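Local coordinates for protein BauA (Acinetobacter baumannii, PDB 6HCP) that serves as an outer-membrane receptor for ferric preacinetobactin and probably carries this iron siderophore across the outer membrane by TonB-dependent transport, at residues A[586-591]-A[599-604]; A[623-628]-A[655-660]. All coordinates share one frame; numbering follows the deposited sequence.

Contact 1: A[586-591]-A[599-604]; sequences PELTKT and HTAVAV. With EDO (1,2-ethanediol), chain E.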
loop_
_atom_site.group_PDB
_atom_site.type_symbol
_atom_site.label_atom_id
_atom_site.label_comp_id
_atom_site.label_asym_id
_atom_site.label_seq_id
_atom_site.Cartn_x
_atom_site.Cartn_y
_atom_site.Cartn_z
ATOM N N PRO A 586 17.682 -31.507 5.129
ATOM C CA PRO A 586 17.092 -32.196 6.270
ATOM C C PRO A 586 16.438 -33.497 5.796
ATOM O O PRO A 586 15.399 -33.454 5.125
ATOM C CB PRO A 586 16.062 -31.174 6.771
ATOM C CG PRO A 586 15.616 -30.446 5.519
ATOM C CD PRO A 586 16.699 -30.625 4.471
ATOM N N GLU A 587 17.165 -34.609 5.949
ATOM C CA GLU A 587 16.772 -35.868 5.312
ATOM C C GLU A 587 16.251 -36.852 6.362
ATOM O O GLU A 587 16.868 -37.062 7.401
ATOM C CB GLU A 587 17.940 -36.479 4.533
ATOM C CG GLU A 587 17.558 -37.821 3.902
ATOM C CD GLU A 587 18.607 -38.449 2.990
ATOM O OE1 GLU A 587 19.445 -37.725 2.516
ATOM O OE2 GLU A 587 18.572 -39.662 2.776
ATOM N N LEU A 588 15.138 -37.512 6.039
ATOM C CA LEU A 588 14.606 -38.592 6.846
ATOM C C LEU A 588 15.326 -39.880 6.415
ATOM O O LEU A 588 15.015 -40.420 5.374
ATOM C CB LEU A 588 13.100 -38.714 6.639
ATOM C CG LEU A 588 12.291 -37.440 6.904
ATOM C CD1 LEU A 588 10.811 -37.719 6.701
ATOM C CD2 LEU A 588 12.545 -36.952 8.325
ATOM N N THR A 589 16.414 -40.213 7.111
ATOM C CA THR A 589 17.307 -41.289 6.647
ATOM C C THR A 589 16.748 -42.661 7.030
ATOM O O THR A 589 16.908 -43.616 6.267
ATOM C CB THR A 589 18.732 -41.118 7.177
ATOM O OG1 THR A 589 18.640 -40.987 8.595
ATOM C CG2 THR A 589 19.424 -39.939 6.540
ATOM N N LYS A 590 16.058 -42.754 8.172
ATOM C CA LYS A 590 15.470 -44.026 8.598
ATOM C C LYS A 590 14.084 -43.769 9.181
ATOM O O LYS A 590 13.939 -43.023 10.141
ATOM C CB LYS A 590 16.384 -44.725 9.608
ATOM C CG LYS A 590 17.810 -44.943 9.119
ATOM C CD LYS A 590 18.802 -45.294 10.211
ATOM C CE LYS A 590 20.242 -45.065 9.801
ATOM N NZ LYS A 590 21.159 -45.245 10.950
ATOM N N THR A 591 13.081 -44.422 8.590
ATOM C CA THR A 591 11.681 -44.223 8.910
ATOM C C THR A 591 10.995 -45.587 9.038
ATOM O O THR A 591 11.476 -46.575 8.532
ATOM C CB THR A 591 10.993 -43.360 7.835
ATOM O OG1 THR A 591 10.910 -44.117 6.623
ATOM C CG2 THR A 591 11.724 -42.057 7.580
ATOM N N HIS A 599 13.400 -39.164 2.101
ATOM C CA HIS A 599 12.523 -37.988 1.887
ATOM C C HIS A 599 13.082 -36.778 2.649
ATOM O O HIS A 599 13.966 -36.897 3.511
ATOM C CB HIS A 599 11.090 -38.307 2.314
ATOM C CG HIS A 599 10.384 -39.263 1.413
ATOM N ND1 HIS A 599 9.059 -39.594 1.590
ATOM C CD2 HIS A 599 10.819 -39.980 0.349
ATOM C CE1 HIS A 599 8.697 -40.472 0.664
ATOM N NE2 HIS A 599 9.764 -40.736 -0.095
ATOM N N THR A 600 12.565 -35.602 2.305
ATOM C CA THR A 600 12.936 -34.356 2.967
ATOM C C THR A 600 11.992 -34.151 4.155
ATOM O O THR A 600 10.802 -34.417 4.067
ATOM C CB THR A 600 12.862 -33.181 1.990
ATOM O OG1 THR A 600 13.796 -33.430 0.947
ATOM C CG2 THR A 600 13.145 -31.840 2.624
ATOM N N ALA A 601 12.541 -33.707 5.284
ATOM C CA ALA A 601 11.753 -33.425 6.474
ATOM C C ALA A 601 10.730 -32.330 6.169
ATOM O O ALA A 601 10.970 -31.467 5.304
ATOM C CB ALA A 601 12.646 -33.009 7.615
ATOM N N VAL A 602 9.626 -32.355 6.923
ATOM C CA VAL A 602 8.547 -31.383 6.732
ATOM C C VAL A 602 8.968 -30.011 7.272
ATOM O O VAL A 602 9.907 -29.874 8.060
ATOM C CB VAL A 602 7.237 -31.851 7.389
ATOM C CG1 VAL A 602 6.716 -33.150 6.779
ATOM C CG2 VAL A 602 7.386 -31.965 8.897
ATOM N N ALA A 603 8.263 -28.985 6.782
ATOM C CA ALA A 603 8.081 -27.673 7.423
ATOM C C ALA A 603 9.203 -26.703 7.048
ATOM O O ALA A 603 8.946 -25.497 6.944
ATOM C CB ALA A 603 7.924 -27.800 8.923
ATOM N N VAL A 604 10.448 -27.179 7.021
ATOM C CA VAL A 604 11.603 -26.308 6.902
ATOM C C VAL A 604 11.990 -26.155 5.436
ATOM O O VAL A 604 11.931 -27.107 4.670
ATOM C CB VAL A 604 12.791 -26.800 7.744
ATOM C CG1 VAL A 604 12.483 -26.658 9.222
ATOM C CG2 VAL A 604 13.198 -28.215 7.375
HETATM C C1 EDO E . 12.481 -39.052 11.861
HETATM O O1 EDO E . 13.400 -39.553 12.830
HETATM C C2 EDO E . 12.533 -40.034 10.701
HETATM O O2 EDO E . 11.870 -41.232 11.110
#
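Pro586 and Leu588 take the two backbone hydrogen bonds that join 586-591 to 599-604, one as acceptor and the other as donor. Ala601 N reaches Pro586 O at 2.9 Å along a nearly straight N-H (171°), although the donor stands above the carbonyl plane by 36°. Leu588 N donates a hydrogen bond to His599 O, also at 2.9 Å, with a smaller tilt from that plane. Both acceptors have a second, weaker neighbour: the CA of Thr600 lies 3.4 Å from Pro586 O, and the CA of Glu587 lies 3.5 Å from His599 O. Between these bonds Glu587 and Thr600 form a non-hydrogen-bonded antiparallel pair; the backbone of Glu587 bonds to Arg559 of strand 549-569, and Thr600 N to OD1 of Asn642. The imidazole of His599 leads away from Leu588, and its ND1 is hydrogen-bonded to Ala640 O.

Apolar contacts accompany these bonds. CB of Pro586 meets CB of Ala601 at 4.0 Å, and its CG rests against CG2 of Val604 at 3.8 Å, the two side chains running past each other in opposite directions. Two residues further along the strand, Leu588, with CG anti to its carbonyl carbon (chi1 -56°), places CD2 at 4.0 Å from Ala601 CB. Past the paired residues, Lys590 O accepts a hydrogen bond from O2 of an ethanediol. Thr589 and Lys590 both face Glu557, a classic beta bulge where strand 575-590 ends. The whole is the loop end of an antiparallel hairpin in the barrel of a TonB-dependent receptor, with Val604 touching Tyr105 of the plug.

Contact 2: A[623-628]-A[655-660]; sequences TLTLSG and GARYST. With C8E ((hydroxyethyloxy)tri(ethyloxy)octane), chain B; EDO (1,2-ethanediol), chain K.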
loop_
_atom_site.group_PDB
_atom_site.type_symbol
_atom_site.label_atom_id
_atom_site.label_comp_id
_atom_site.label_asym_id
_atom_site.label_seq_id
_atom_site.Cartn_x
_atom_site.Cartn_y
_atom_site.Cartn_z
ATOM N N THR A 623 19.473 12.157 13.921
ATOM C CA THR A 623 19.903 11.161 12.973
ATOM C C THR A 623 18.673 10.431 12.434
ATOM O O THR A 623 17.836 9.953 13.210
ATOM C CB THR A 623 20.859 10.153 13.613
ATOM O OG1 THR A 623 21.958 10.884 14.154
ATOM C CG2 THR A 623 21.357 9.123 12.627
ATOM N N LEU A 624 18.534 10.460 11.112
ATOM C CA LEU A 624 17.518 9.715 10.426
ATOM C C LEU A 624 18.134 8.386 9.984
ATOM O O LEU A 624 19.221 8.369 9.422
ATOM C CB LEU A 624 17.003 10.494 9.217
ATOM C CG LEU A 624 16.076 9.694 8.297
ATOM C CD1 LEU A 624 14.739 9.420 8.969
ATOM C CD2 LEU A 624 15.864 10.420 6.969
ATOM N N THR A 625 17.448 7.287 10.326
ATOM C CA THR A 625 17.813 5.957 9.851
ATOM C C THR A 625 16.693 5.409 8.957
ATOM O O THR A 625 15.526 5.458 9.321
ATOM C CB THR A 625 18.024 4.983 11.022
ATOM O OG1 THR A 625 18.969 5.557 11.924
ATOM C CG2 THR A 625 18.498 3.618 10.565
ATOM N N LEU A 626 17.078 4.895 7.797
ATOM C CA LEU A 626 16.186 4.145 6.949
ATOM C C LEU A 626 16.599 2.670 7.028
ATOM O O LEU A 626 17.788 2.347 7.000
ATOM C CB LEU A 626 16.274 4.665 5.517
ATOM C CG LEU A 626 15.878 6.138 5.338
ATOM C CD1 LEU A 626 15.984 6.567 3.886
ATOM C CD2 LEU A 626 14.476 6.384 5.857
ATOM N N SER A 627 15.601 1.789 7.068
ATOM C CA SER A 627 15.897 0.365 7.193
ATOM C C SER A 627 15.088 -0.426 6.160
ATOM O O SER A 627 13.946 -0.084 5.838
ATOM C CB SER A 627 15.641 -0.115 8.602
ATOM O OG SER A 627 14.255 -0.236 8.862
ATOM N N GLY A 628 15.644 -1.568 5.781
ATOM C CA GLY A 628 14.934 -2.546 4.969
ATOM C C GLY A 628 15.423 -3.957 5.284
ATOM O O GLY A 628 16.584 -4.172 5.656
ATOM N N GLY A 655 11.531 0.352 7.322
ATOM C CA GLY A 655 11.360 1.151 8.502
ATOM C C GLY A 655 12.083 2.482 8.407
ATOM O O GLY A 655 12.974 2.653 7.588
ATOM N N ALA A 656 11.742 3.371 9.335
ATOM C CA ALA A 656 12.489 4.601 9.530
ATOM C C ALA A 656 12.542 4.902 11.027
ATOM O O ALA A 656 11.598 4.612 11.787
ATOM C CB ALA A 656 11.860 5.733 8.739
ATOM N N ARG A 657 13.650 5.523 11.430
ATOM C CA ARG A 657 13.878 5.924 12.791
ATOM C C ARG A 657 14.455 7.348 12.795
ATOM O O ARG A 657 15.293 7.659 11.982
ATOM C CB ARG A 657 14.862 4.942 13.429
ATOM C CG ARG A 657 15.197 5.177 14.897
ATOM C CD ARG A 657 15.831 3.925 15.510
ATOM N NE ARG A 657 17.161 3.621 14.991
ATOM C CZ ARG A 657 17.503 2.535 14.293
ATOM N NH1 ARG A 657 18.778 2.320 14.038
ATOM N NH2 ARG A 657 16.595 1.732 13.768
ATOM N N TYR A 658 14.014 8.147 13.766
ATOM C CA TYR A 658 14.560 9.489 13.952
ATOM C C TYR A 658 14.897 9.660 15.428
ATOM O O TYR A 658 14.018 9.588 16.283
ATOM C CB TYR A 658 13.584 10.581 13.493
ATOM C CG TYR A 658 14.194 11.968 13.492
ATOM C CD1 TYR A 658 15.313 12.242 12.723
ATOM C CD2 TYR A 658 13.740 12.959 14.346
ATOM C CE1 TYR A 658 15.952 13.472 12.780
ATOM C CE2 TYR A 658 14.338 14.214 14.381
ATOM C CZ TYR A 658 15.451 14.469 13.601
ATOM O OH TYR A 658 16.052 15.697 13.632
ATOM N N SER A 659 16.184 9.880 15.701
ATOM C CA SER A 659 16.681 10.082 17.061
ATOM C C SER A 659 17.184 11.521 17.216
ATOM O O SER A 659 17.969 11.996 16.399
ATOM C CB SER A 659 17.758 9.087 17.397
ATOM O OG SER A 659 18.926 9.332 16.630
ATOM N N THR A 660 16.677 12.202 18.243
ATOM C CA THR A 660 16.972 13.612 18.477
ATOM C C THR A 660 16.890 13.889 19.980
ATOM O O THR A 660 16.787 12.956 20.778
ATOM C CB THR A 660 16.034 14.485 17.631
ATOM O OG1 THR A 660 16.501 15.830 17.674
ATOM C CG2 THR A 660 14.594 14.431 18.088
HETATM C C1 C8E B . 12.371 -1.700 0.435
HETATM C C2 C8E B . 13.744 -2.297 0.667
HETATM C C3 C8E B . 13.575 -3.666 1.290
HETATM C C4 C8E B . 14.776 -4.573 1.051
HETATM C C5 C8E B . 16.071 -3.992 1.572
HETATM C C6 C8E B . 17.003 -5.072 2.082
HETATM C C7 C8E B . 18.441 -4.572 2.182
HETATM C C8 C8E B . 18.565 -3.146 1.646
HETATM C C1 EDO K . 12.762 1.576 13.329
HETATM O O1 EDO K . 13.846 1.289 14.287
HETATM C C2 EDO K . 13.351 1.452 11.910
HETATM O O2 EDO K . 13.743 0.088 11.641
#
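An antiparallel pair in the wall of the transmembrane beta barrel brings 623-628 against 655-660, with axes 4.6 Å apart. Six backbone bonds close the hydrogen-bonded pairs Thr623-Ser659, Thr625-Arg657 and Ser627-Gly655. The middle pair is short: Thr625 N to Arg657 O is 2.7 Å and almost straight (176°), with the donor in the carbonyl plane. At the Gly655 end both donors instead rise out of the carbonyl planes.

Thr625 and Arg657 lie side by side on one face. The arginine starts extended but bends at chi3 (68°), which swings the guanidinium back over Thr625, whose CG2 sits over one face of it, 3.7 Å from NH1. NH1 forms a salt bridge with Glu614, while NH2 donates to O1 of an ethanediol at 2.8 Å. That diol's O2 is hydrogen-bonded to OG of Ser627, also at 2.8 Å, so it links the two strands; it also bonds to Asp74 O and Asn672.

Leucines, Ala656 and Tyr658 occupy the other face. CD2 of Leu626 meets CB of Ala656 at 3.9 Å, and the Tyr658 ring turns its edge to Leu624 N. Tyr658 OH bonds to Val619 O; Tyr658 also touches a bound detergent, and its ring meets that of Trp615 of a second subunit. A polar face with charged groups backed by an apolar, detergent-contacting one is the pattern of an outer-membrane beta barrel.

Contacts 1 and 2 are successive hairpin pairings of one barrel wall: strand 599-618, which supplies the second half of contact 1, runs on through a short turn to strand 622-637, which supplies the first half of contact 2. Their centres are 42 Å apart and their nearest atoms about 22 Å, so they do not touch. By the usual topology of TonB-dependent receptors, contact 1 probably lies toward the extracellular end and contact 2 toward the periplasmic end. Each comes near the plug, through Tyr105 beside Val604 and through Asp74, whose O bonds the diol held by Arg657 and Ser627, and whose carboxylate makes a long, weak ion pair with Arg657. No siderophore is bound at either contact.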